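Local coordinates for regulating synaptic membrane exocytosis protein 2 (Rattus norvegicus, PDB 2BWQ) that probably helps regulate synaptic membrane exocytosis and neurotransmitter release as a Rab3-interacting molecule, represented by its C2A domain, at residues A[7-12]-A[124-129]; A[30-35]-A[64-69]; A[89-94]-A[110-115]. All coordinates share one frame; numbering follows the deposited sequence.

The three contacts sample one strand pair from each four-stranded antiparallel sheet of the C2 sandwich and a loop contact at one end. Interaction 1 pairs strands 6-14 and 123-127, joining the beginning and end of the chain, so that both other contacts fall within the chain between its two strands. Interaction 3 pairs strands 88-95 and 105-113 in the opposing sheet; its centre is about 9 Å from that of interaction 1, and the two meet through Ile9 and Ile91. Interaction 2 comes earlier in the chain than interaction 3; its centre is about 21 Å from that of interaction 3 and about 17 Å from that of interaction 1. Leu30, Leu93 and Leu128 pack together, tying all three to one hydrophobic interior.

Interaction 1. Residues A[7-12]-A[124-129]; sequences LSIKLW and HWYKLQ
Leu7 and Tyr126 form a hydrogen-bonded pair of an antiparallel ladder, as do Ile9 and His124, with Ser8 and Trp125 as the non-hydrogen-bonded pair between them. Four backbone bonds make this ladder; Leu7 N to Tyr126 O and Ile9 N to His124 O are both 2.9 Å. The strand directions lie at 132°, which shows a marked twist even though the axes approach to 4.6 Å.

The aromatic contact belongs to Ser8 and Trp125. Ser8 CB sits over one face of the indole, 3.6 Å from the centroid of the six-membered ring of Trp125 and only 10° off its normal, a clear CH-pi contact. The Trp125 torsion (chi1 -73°) sets CG beside its own backbone N, and the ring lies over the neighbouring strand. Lys28 adds a cation-pi contact to this indole.

On the other face of the sheet, the packing is mainly apolar. Ile9 and Tyr126 cross at about a right angle, with Ile9 CD1 3.8 Å from Tyr126 CD1. Ile110 and Ile112 of the opposing sheet also touch this ring. One polar atom stands apart from this packing: Leu7 O lies in plane at the tyrosine's edge.

Polar closure comes from a water bonded to Tyr126 OH at 2.6 Å and donating to Ile9 O at 2.8 Å; Ile9 O also accepts from His124 N. Replacing the tyrosine with an alanine here would take away ring and hydroxyl, and is likely to open a gap beside Ile9 and cost the water one of its anchors.

The chemistry therefore implies a seam fastened three ways: backbone bonds fix the register, Trp125 shields Ser8 on one face, and Tyr126 combines interior packing with a water-mediated link between the strands.

Interaction 2. Residues A[30-35]-A[64-69]; sequences LPSRED and KTLEPK
The flat groups here are peptides, and at the one joining Leu66 to Glu67, Leu30 N approaches Leu66 O in the carbonyl plane and donates to it at 3.3 Å, with an N-H...O angle of 157°. The bond is long but reasonably straight. The same oxygen is also approached by aliphatic carbon, with Leu30 CG 3.4 Å from Leu66 O. Leu30 CD1 meets Pro68 at ring carbons CD, 3.7 Å away, and CG.

With CG beside its own backbone N (chi1 -55°), Leu66 extends its branches along the 30-35 segment: Leu66 CD2 lies 3.7 Å from Leu30 O and 4.0 Å from Pro31 O. The approach of Leu66 CD1 to Ser32 OG is doubtful, since it holds for only one of two modelled positions of the serine.

Within 64-69, Glu67 N donates to Thr65 OG1 at 3.0 Å, forming an ST turn that shapes the backbone just where Leu66 O is presented. Lys64 and Thr65 both face Arg39 in a G1 beta bulge, while Arg39 also bonds Pro31 O and so connects with both loops.

Both loops lie at the end of the sandwich that, in calcium-dependent C2 domains of this topology, carries the metal-binding loops. Directly across 30-35 and 64-69, one backbone bond sets the alignment of Leu30 and Leu66, and aliphatic carbon rests on the carbonyl oxygens of Leu30 and Leu66 and on Pro68. The chemistry thus implies loop bases joined by a single direct hydrogen bond and aliphatic contacts, to which Arg39 adds a polar bridge.

Interaction 3. Residues A[89-94]-A[110-115]; sequences LEITLW and ILIELE
Ile91 and Ile112 meet at the apolar centre, their side chains crossing obliquely with Ile91 CD1 3.9 Å from Ile112 CD1. The Ile91 torsion (chi1 -58°) keeps CG1 beside the backbone N, and its terminal CD1 thereby meets Ile112, diagonally across the ladder from it. Ile91 also faces Ile110 directly, CB to CB 4.2 Å, and Leu89 faces Ile112 in the same way. These residues share one face of the sheet, which the other sheet covers: Leu7 and Ile9 pack on Ile91, and Leu11 packs on Leu89.

The backbone ladder comes next. Leu89 with Ile112 and Ile91 with Ile110 are antiparallel hydrogen-bonded pairs, joined by four bonds, of which Ile110 N to Ile91 O measures 2.8 Å. At 165° the antiparallel strands are only slightly twisted here. Leu89 O, besides accepting from Ile112 N, takes a CA-H...O contact from Leu111 CA at 3.4 Å.

The reverse face is more open and more polar. Leu111 sets CG beside its carbonyl carbon (chi1 -172°), and CD1 of Leu111 covers the opposite strand at 3.7 Å from Glu90 CA. Glu90, extended beyond CG, carries its carboxylate away from the partner strand. Farther along this face, Trp94 NE1 donates to Thr92 OG1 at 2.8 Å, and the Trp94 ring stacks on Tyr42.

One greasy face and one mixed face, joined by regular antiparallel pairing, make this a beta hairpin of a sandwich; strand 105-113 is the outermost on its side of the sheet, and the order 56-58, 41-48, 88-95, 105-113 matches the C2 fold with synaptotagmin-like topology.

Interaction 1. Residues A[7-12]-A[124-129]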
loop_
_atom_site.group_PDB
_atom_site.type_symbol
_atom_site.label_atom_id
_atom_site.label_comp_id
_atom_site.label_asym_id
_atom_site.label_seq_id
_atom_site.Cartn_x
_atom_site.Cartn_y
_atom_site.Cartn_z
ATOM N N LEU A 7 -7.408 1.554 -3.237
ATOM C CA LEU A 7 -6.528 2.104 -2.211
ATOM C C LEU A 7 -5.873 3.392 -2.683
ATOM O O LEU A 7 -5.325 3.423 -3.803
ATOM C CB LEU A 7 -5.411 1.110 -1.918
ATOM C CG LEU A 7 -4.541 1.504 -0.731
ATOM C CD1 LEU A 7 -5.305 1.627 0.620
ATOM C CD2 LEU A 7 -3.409 0.508 -0.562
ATOM N N SER A 8 -5.916 4.444 -1.868
ATOM C CA SER A 8 -5.316 5.731 -2.203
ATOM C C SER A 8 -3.949 5.809 -1.611
ATOM O O SER A 8 -3.759 5.668 -0.412
ATOM C CB SER A 8 -6.196 6.833 -1.678
ATOM O OG SER A 8 -5.573 8.100 -1.925
ATOM N N ILE A 9 -2.950 5.993 -2.499
ATOM C CA ILE A 9 -1.515 5.920 -2.128
ATOM C C ILE A 9 -0.826 7.115 -2.774
ATOM O O ILE A 9 -1.134 7.465 -3.927
ATOM C CB ILE A 9 -0.912 4.638 -2.765
ATOM C CG1 ILE A 9 -1.589 3.386 -2.205
ATOM C CG2 ILE A 9 0.596 4.537 -2.430
ATOM C CD1 ILE A 9 -1.237 2.085 -2.962
ATOM N N LYS A 10 0.078 7.750 -2.041
ATOM C CA LYS A 10 0.899 8.857 -2.551
ATOM C C LYS A 10 2.346 8.450 -2.478
ATOM O O LYS A 10 2.836 7.955 -1.415
ATOM C CB LYS A 10 0.635 10.101 -1.682
ATOM C CG LYS A 10 1.494 11.351 -2.024
ATOM C CD LYS A 10 0.950 12.544 -1.243
ATOM C CE LYS A 10 1.455 12.759 0.142
ATOM N NZ LYS A 10 2.876 13.102 0.229
ATOM N N LEU A 11 3.086 8.626 -3.567
ATOM C CA LEU A 11 4.501 8.205 -3.654
ATOM C C LEU A 11 5.380 9.388 -3.991
ATOM O O LEU A 11 5.027 10.177 -4.873
ATOM C CB LEU A 11 4.641 7.167 -4.769
ATOM C CG LEU A 11 3.802 5.902 -4.668
ATOM C CD1 LEU A 11 3.979 5.021 -5.884
ATOM C CD2 LEU A 11 4.204 5.078 -3.404
ATOM N N TRP A 12 6.565 9.417 -3.397
ATOM C CA TRP A 12 7.518 10.416 -3.800
ATOM C C TRP A 12 8.925 9.910 -3.481
ATOM O O TRP A 12 9.150 9.404 -2.389
ATOM C CB TRP A 12 7.237 11.724 -3.037
ATOM C CG TRP A 12 8.199 12.833 -3.383
ATOM C CD1 TRP A 12 8.365 13.466 -4.624
ATOM C CD2 TRP A 12 9.095 13.387 -2.492
ATOM N NE1 TRP A 12 9.408 14.375 -4.492
ATOM C CE2 TRP A 12 9.873 14.342 -3.209
ATOM C CE3 TRP A 12 9.361 13.167 -1.154
ATOM C CZ2 TRP A 12 10.884 15.073 -2.585
ATOM C CZ3 TRP A 12 10.381 13.872 -0.539
ATOM C CH2 TRP A 12 11.122 14.792 -1.255
ATOM N N HIS A 124 -3.110 8.897 -5.579
ATOM C CA HIS A 124 -3.785 8.237 -6.678
ATOM C C HIS A 124 -4.498 7.007 -6.151
ATOM O O HIS A 124 -4.042 6.385 -5.199
ATOM C CB HIS A 124 -2.728 7.819 -7.720
ATOM C CG HIS A 124 -2.139 8.978 -8.447
ATOM N ND1 HIS A 124 -0.859 9.471 -8.327
ATOM C CD2 HIS A 124 -2.769 9.780 -9.325
ATOM C CE1 HIS A 124 -0.723 10.531 -9.125
ATOM N NE2 HIS A 124 -1.875 10.741 -9.711
ATOM N N TRP A 125 -5.583 6.646 -6.847
ATOM C CA TRP A 125 -6.334 5.429 -6.507
ATOM C C TRP A 125 -5.828 4.243 -7.321
ATOM O O TRP A 125 -5.534 4.366 -8.536
ATOM C CB TRP A 125 -7.826 5.628 -6.843
ATOM C CG TRP A 125 -8.535 6.554 -5.871
ATOM C CD1 TRP A 125 -8.934 7.855 -6.084
ATOM C CD2 TRP A 125 -8.913 6.242 -4.534
ATOM N NE1 TRP A 125 -9.564 8.346 -4.964
ATOM C CE2 TRP A 125 -9.545 7.377 -3.991
ATOM C CE3 TRP A 125 -8.806 5.098 -3.746
ATOM C CZ2 TRP A 125 -10.088 7.389 -2.684
ATOM C CZ3 TRP A 125 -9.353 5.111 -2.433
ATOM C CH2 TRP A 125 -9.929 6.256 -1.921
ATOM N N TYR A 126 -5.712 3.075 -6.684
ATOM C CA TYR A 126 -5.310 1.823 -7.312
ATOM C C TYR A 126 -6.353 0.740 -7.016
ATOM O O TYR A 126 -6.730 0.545 -5.856
ATOM C CB TYR A 126 -3.914 1.368 -6.763
ATOM C CG TYR A 126 -2.791 2.351 -7.068
ATOM C CD1 TYR A 126 -2.562 3.461 -6.254
ATOM C CD2 TYR A 126 -1.996 2.155 -8.180
ATOM C CE1 TYR A 126 -1.554 4.359 -6.558
ATOM C CE2 TYR A 126 -0.939 3.050 -8.470
ATOM C CZ TYR A 126 -0.739 4.139 -7.642
ATOM O OH TYR A 126 0.302 5.027 -7.906
ATOM N N LYS A 127 -6.658 -0.028 -8.059
ATOM C CA LYS A 127 -7.617 -1.130 -7.873
ATOM C C LYS A 127 -6.941 -2.284 -7.188
ATOM O O LYS A 127 -5.868 -2.708 -7.558
ATOM C CB LYS A 127 -8.178 -1.538 -9.228
ATOM C CG LYS A 127 -9.258 -0.506 -9.673
ATOM C CD LYS A 127 -9.878 -0.735 -11.040
ATOM C CE LYS A 127 -10.667 0.523 -11.451
ATOM N NZ LYS A 127 -11.457 0.327 -12.726
ATOM N N LEU A 128 -7.589 -2.801 -6.146
ATOM C CA LEU A 128 -7.110 -4.044 -5.486
ATOM C C LEU A 128 -7.408 -5.266 -6.339
ATOM O O LEU A 128 -8.468 -5.354 -6.973
ATOM C CB LEU A 128 -7.838 -4.209 -4.160
ATOM C CG LEU A 128 -7.393 -3.234 -3.067
ATOM C CD1 LEU A 128 -8.434 -3.079 -2.006
ATOM C CD2 LEU A 128 -6.010 -3.640 -2.520
ATOM N N GLN A 129 -6.459 -6.186 -6.406
ATOM C CA GLN A 129 -6.555 -7.350 -7.329
ATOM C C GLN A 129 -6.487 -8.560 -6.446
ATOM O O GLN A 129 -5.477 -8.739 -5.786
ATOM C CB GLN A 129 -5.395 -7.411 -8.347
ATOM C CG GLN A 129 -5.242 -6.246 -9.325
ATOM C CD GLN A 129 -6.211 -6.337 -10.490
ATOM O OE1 GLN A 129 -5.788 -6.431 -11.642
ATOM N NE2 GLN A 129 -7.517 -6.318 -10.195
ATOM O OXT GLN A 129 -7.432 -9.396 -6.398
HETATM O O HOH W 1 0.493 6.940 -6.091
#

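Interaction 2. Residues A[30-35]-A[64-69]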
loop_
_atom_site.group_PDB
_atom_site.type_symbol
_atom_site.label_atom_id
_atom_site.label_comp_id
_atom_site.label_asym_id
_atom_site.label_seq_id
_atom_site.Cartn_x
_atom_site.Cartn_y
_atom_site.Cartn_z
ATOM N N LEU A 30 -14.563 -1.296 -0.092
ATOM C CA LEU A 30 -14.153 -2.676 0.305
ATOM C C LEU A 30 -15.388 -3.577 0.325
ATOM O O LEU A 30 -16.466 -3.095 0.688
ATOM C CB LEU A 30 -13.485 -2.721 1.679
ATOM C CG LEU A 30 -12.162 -1.913 1.793
ATOM C CD1 LEU A 30 -11.430 -2.144 3.147
ATOM C CD2 LEU A 30 -11.237 -2.169 0.514
ATOM N N PRO A 31 -15.271 -4.828 -0.075
ATOM C CA PRO A 31 -16.395 -5.759 -0.003
ATOM C C PRO A 31 -16.678 -6.120 1.466
ATOM O O PRO A 31 -15.754 -6.428 2.248
ATOM C CB PRO A 31 -15.869 -6.999 -0.768
ATOM C CG PRO A 31 -14.405 -6.945 -0.686
ATOM C CD PRO A 31 -14.078 -5.446 -0.670
ATOM N N SER A 32 -17.952 -6.097 1.856
ATOM C CA SER A 32 -18.362 -6.689 3.142
ATOM C C SER A 32 -17.971 -8.170 3.195
ATOM O O SER A 32 -17.573 -8.754 2.195
ATOM C CB SER A 32 -19.880 -6.491 3.332
ATOM O OG SER A 32 -20.193 -5.104 3.254
ATOM N N ARG A 33 -18.012 -8.751 4.389
ATOM C CA ARG A 33 -17.887 -10.196 4.577
ATOM C C ARG A 33 -19.092 -10.904 4.075
ATOM O O ARG A 33 -20.161 -10.317 3.910
ATOM C CB ARG A 33 -17.696 -10.533 6.064
ATOM C CG ARG A 33 -16.395 -9.939 6.635
ATOM C CD ARG A 33 -16.311 -10.092 8.061
ATOM N NE ARG A 33 -15.032 -9.619 8.547
ATOM C CZ ARG A 33 -14.804 -9.402 9.821
ATOM N NH1 ARG A 33 -15.782 -9.626 10.718
ATOM N NH2 ARG A 33 -13.620 -8.954 10.224
ATOM N N GLU A 34 -18.980 -12.224 3.923
ATOM C CA GLU A 34 -20.107 -12.962 3.428
ATOM C C GLU A 34 -21.345 -12.804 4.316
ATOM O O GLU A 34 -22.481 -12.829 3.837
ATOM C CB GLU A 34 -19.748 -14.432 3.235
ATOM C CG GLU A 34 -19.124 -14.611 1.848
ATOM C CD GLU A 34 -20.228 -14.478 0.775
ATOM O OE1 GLU A 34 -21.259 -15.202 0.884
ATOM O OE2 GLU A 34 -20.094 -13.623 -0.135
ATOM N N ASP A 35 -21.104 -12.674 5.619
ATOM C CA ASP A 35 -22.178 -12.530 6.610
ATOM C C ASP A 35 -22.668 -11.073 6.737
ATOM O O ASP A 35 -23.484 -10.787 7.591
ATOM C CB ASP A 35 -21.728 -13.058 7.964
ATOM C CG ASP A 35 -20.661 -12.210 8.611
ATOM O OD1 ASP A 35 -20.269 -11.097 8.171
ATOM O OD2 ASP A 35 -20.217 -12.632 9.708
ATOM N N LYS A 64 -14.003 -2.377 12.008
ATOM C CA LYS A 64 -15.403 -2.364 11.525
ATOM C C LYS A 64 -15.694 -1.262 10.510
ATOM O O LYS A 64 -16.448 -0.292 10.766
ATOM C CB LYS A 64 -16.420 -2.302 12.706
ATOM C CG LYS A 64 -16.348 -3.542 13.596
ATOM C CD LYS A 64 -17.344 -3.409 14.817
ATOM C CE LYS A 64 -17.308 -4.660 15.680
ATOM N NZ LYS A 64 -18.163 -4.470 16.925
ATOM N N THR A 65 -15.068 -1.365 9.348
ATOM C CA THR A 65 -15.352 -0.385 8.300
ATOM C C THR A 65 -15.126 -1.002 6.918
ATOM O O THR A 65 -14.417 -1.995 6.786
ATOM C CB THR A 65 -14.400 0.820 8.504
ATOM O OG1 THR A 65 -14.636 1.815 7.515
ATOM C CG2 THR A 65 -12.901 0.425 8.291
ATOM N N LEU A 66 -15.682 -0.324 5.914
ATOM C CA LEU A 66 -15.430 -0.576 4.482
ATOM C C LEU A 66 -14.726 0.590 3.797
ATOM O O LEU A 66 -14.446 0.532 2.595
ATOM C CB LEU A 66 -16.760 -0.809 3.754
ATOM C CG LEU A 66 -17.585 -1.916 4.383
ATOM C CD1 LEU A 66 -18.904 -2.006 3.602
ATOM C CD2 LEU A 66 -16.885 -3.268 4.410
ATOM N N GLU A 67 -14.430 1.621 4.570
ATOM C CA GLU A 67 -13.797 2.827 4.051
ATOM C C GLU A 67 -12.722 3.319 5.048
ATOM O O GLU A 67 -12.820 4.431 5.561
ATOM C CB GLU A 67 -14.877 3.911 3.843
ATOM C CG GLU A 67 -14.430 5.079 3.002
ATOM C CD GLU A 67 -15.604 5.718 2.304
ATOM O OE1 GLU A 67 -16.720 5.644 2.892
ATOM O OE2 GLU A 67 -15.418 6.273 1.188
ATOM N N PRO A 68 -11.705 2.504 5.305
ATOM C CA PRO A 68 -10.687 2.833 6.328
ATOM C C PRO A 68 -9.857 4.026 5.914
ATOM O O PRO A 68 -9.550 4.196 4.727
ATOM C CB PRO A 68 -9.804 1.581 6.341
ATOM C CG PRO A 68 -9.955 1.026 4.930
ATOM C CD PRO A 68 -11.430 1.189 4.666
ATOM N N LYS A 69 -9.429 4.790 6.889
ATOM C CA LYS A 69 -8.544 5.949 6.673
ATOM C C LYS A 69 -7.395 5.747 7.626
ATOM O O LYS A 69 -7.536 5.817 8.845
ATOM C CB LYS A 69 -9.261 7.265 6.965
ATOM C CG LYS A 69 -10.395 7.403 5.999
ATOM C CD LYS A 69 -11.358 8.479 6.370
ATOM C CE LYS A 69 -12.406 8.613 5.242
ATOM N NZ LYS A 69 -13.320 7.408 5.151
#

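Interaction 3. Residues A[89-94]-A[110-115]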
loop_
_atom_site.group_PDB
_atom_site.type_symbol
_atom_site.label_atom_id
_atom_site.label_comp_id
_atom_site.label_asym_id
_atom_site.label_seq_id
_atom_site.Cartn_x
_atom_site.Cartn_y
_atom_site.Cartn_z
ATOM N N LEU A 89 7.079 -2.215 -5.048
ATOM C CA LEU A 89 6.316 -2.194 -3.815
ATOM C C LEU A 89 5.189 -3.177 -3.879
ATOM O O LEU A 89 4.341 -3.105 -4.773
ATOM C CB LEU A 89 5.696 -0.782 -3.616
ATOM C CG LEU A 89 6.703 0.311 -3.312
ATOM C CD1 LEU A 89 6.004 1.679 -3.510
ATOM C CD2 LEU A 89 7.197 0.245 -1.870
ATOM N N GLU A 90 5.199 -4.163 -2.977
ATOM C CA GLU A 90 4.103 -5.134 -2.864
ATOM C C GLU A 90 3.187 -4.683 -1.745
ATOM O O GLU A 90 3.547 -4.673 -0.567
ATOM C CB GLU A 90 4.691 -6.528 -2.556
ATOM C CG GLU A 90 3.607 -7.591 -2.353
ATOM C CD GLU A 90 4.131 -8.702 -1.482
ATOM O OE1 GLU A 90 4.829 -9.547 -2.005
ATOM O OE2 GLU A 90 3.761 -8.752 -0.279
ATOM N N ILE A 91 2.014 -4.229 -2.139
ATOM C CA ILE A 91 1.024 -3.625 -1.229
ATOM C C ILE A 91 -0.161 -4.549 -1.129
ATOM O O ILE A 91 -0.775 -4.862 -2.130
ATOM C CB ILE A 91 0.613 -2.238 -1.775
ATOM C CG1 ILE A 91 1.879 -1.375 -1.886
ATOM C CG2 ILE A 91 -0.465 -1.609 -0.858
ATOM C CD1 ILE A 91 1.643 -0.101 -2.834
ATOM N N THR A 92 -0.434 -5.048 0.066
ATOM C CA THR A 92 -1.526 -6.014 0.269
ATOM C C THR A 92 -2.448 -5.526 1.334
ATOM O O THR A 92 -2.025 -4.925 2.331
ATOM C CB THR A 92 -0.988 -7.439 0.582
ATOM O OG1 THR A 92 -0.106 -7.397 1.715
ATOM C CG2 THR A 92 -0.249 -7.979 -0.634
ATOM N N LEU A 93 -3.755 -5.815 1.143
ATOM C CA LEU A 93 -4.793 -5.412 2.091
ATOM C C LEU A 93 -5.349 -6.697 2.719
ATOM O O LEU A 93 -5.554 -7.691 2.031
ATOM C CB LEU A 93 -5.890 -4.688 1.305
ATOM C CG LEU A 93 -7.043 -4.201 2.207
ATOM C CD1 LEU A 93 -6.628 -3.049 3.115
ATOM C CD2 LEU A 93 -8.229 -3.846 1.342
ATOM N N TRP A 94 -5.640 -6.617 4.029
ATOM C CA TRP A 94 -6.010 -7.767 4.856
ATOM C C TRP A 94 -7.158 -7.401 5.770
ATOM O O TRP A 94 -7.240 -6.275 6.237
ATOM C CB TRP A 94 -4.829 -8.218 5.736
ATOM C CG TRP A 94 -3.670 -8.589 4.912
ATOM C CD1 TRP A 94 -2.659 -7.738 4.508
ATOM C CD2 TRP A 94 -3.381 -9.885 4.308
ATOM N NE1 TRP A 94 -1.794 -8.421 3.696
ATOM C CE2 TRP A 94 -2.179 -9.726 3.558
ATOM C CE3 TRP A 94 -4.003 -11.162 4.311
ATOM C CZ2 TRP A 94 -1.586 -10.770 2.814
ATOM C CZ3 TRP A 94 -3.357 -12.216 3.568
ATOM C CH2 TRP A 94 -2.197 -12.000 2.834
ATOM N N ILE A 110 -1.735 -4.724 -4.725
ATOM C CA ILE A 110 -1.293 -3.777 -5.744
ATOM C C ILE A 110 0.235 -3.896 -5.791
ATOM O O ILE A 110 0.907 -3.828 -4.768
ATOM C CB ILE A 110 -1.699 -2.353 -5.287
ATOM C CG1 ILE A 110 -3.229 -2.235 -5.264
ATOM C CG2 ILE A 110 -1.039 -1.251 -6.152
ATOM C CD1 ILE A 110 -3.677 -1.224 -4.232
ATOM N N LEU A 111 0.804 -4.116 -6.945
ATOM C CA LEU A 111 2.268 -4.347 -7.104
ATOM C C LEU A 111 2.785 -3.227 -7.997
ATOM O O LEU A 111 2.403 -3.178 -9.191
ATOM C CB LEU A 111 2.539 -5.739 -7.718
ATOM C CG LEU A 111 3.976 -6.155 -7.752
ATOM C CD1 LEU A 111 4.561 -6.288 -6.325
ATOM C CD2 LEU A 111 4.023 -7.532 -8.470
ATOM N N ILE A 112 3.604 -2.340 -7.451
ATOM C CA ILE A 112 4.023 -1.148 -8.215
ATOM C C ILE A 112 5.493 -1.262 -8.511
ATOM O O ILE A 112 6.324 -1.203 -7.604
ATOM C CB ILE A 112 3.714 0.134 -7.407
ATOM C CG1 ILE A 112 2.209 0.282 -7.179
ATOM C CG2 ILE A 112 4.285 1.398 -8.150
ATOM C CD1 ILE A 112 1.860 1.496 -6.336
ATOM N N GLU A 113 5.848 -1.410 -9.755
ATOM C CA GLU A 113 7.253 -1.358 -10.210
ATOM C C GLU A 113 7.788 0.066 -10.069
ATOM O O GLU A 113 7.143 1.004 -10.595
ATOM C CB GLU A 113 7.378 -1.812 -11.680
ATOM C CG GLU A 113 7.065 -3.302 -11.827
ATOM C CD GLU A 113 8.196 -4.179 -11.413
ATOM O OE1 GLU A 113 9.289 -3.740 -11.026
ATOM O OE2 GLU A 113 7.960 -5.399 -11.463
ATOM N N LEU A 114 8.914 0.256 -9.388
ATOM C CA LEU A 114 9.413 1.623 -9.199
ATOM C C LEU A 114 9.712 2.340 -10.499
ATOM O O LEU A 114 9.483 3.560 -10.560
ATOM C CB LEU A 114 10.647 1.670 -8.295
ATOM C CG LEU A 114 10.354 1.905 -6.810
ATOM C CD1 LEU A 114 9.813 3.353 -6.684
ATOM C CD2 LEU A 114 9.381 0.890 -6.236
ATOM N N GLU A 115 10.193 1.626 -11.527
ATOM C CA GLU A 115 10.698 2.307 -12.719
ATOM C C GLU A 115 9.608 3.089 -13.417
ATOM O O GLU A 115 9.951 4.039 -14.110
ATOM C CB GLU A 115 11.280 1.262 -13.676
ATOM C CG GLU A 115 11.892 1.817 -14.975
ATOM C CD GLU A 115 13.232 2.534 -14.808
ATOM O OE1 GLU A 115 13.746 2.782 -13.675
ATOM O OE2 GLU A 115 13.828 2.860 -15.874
#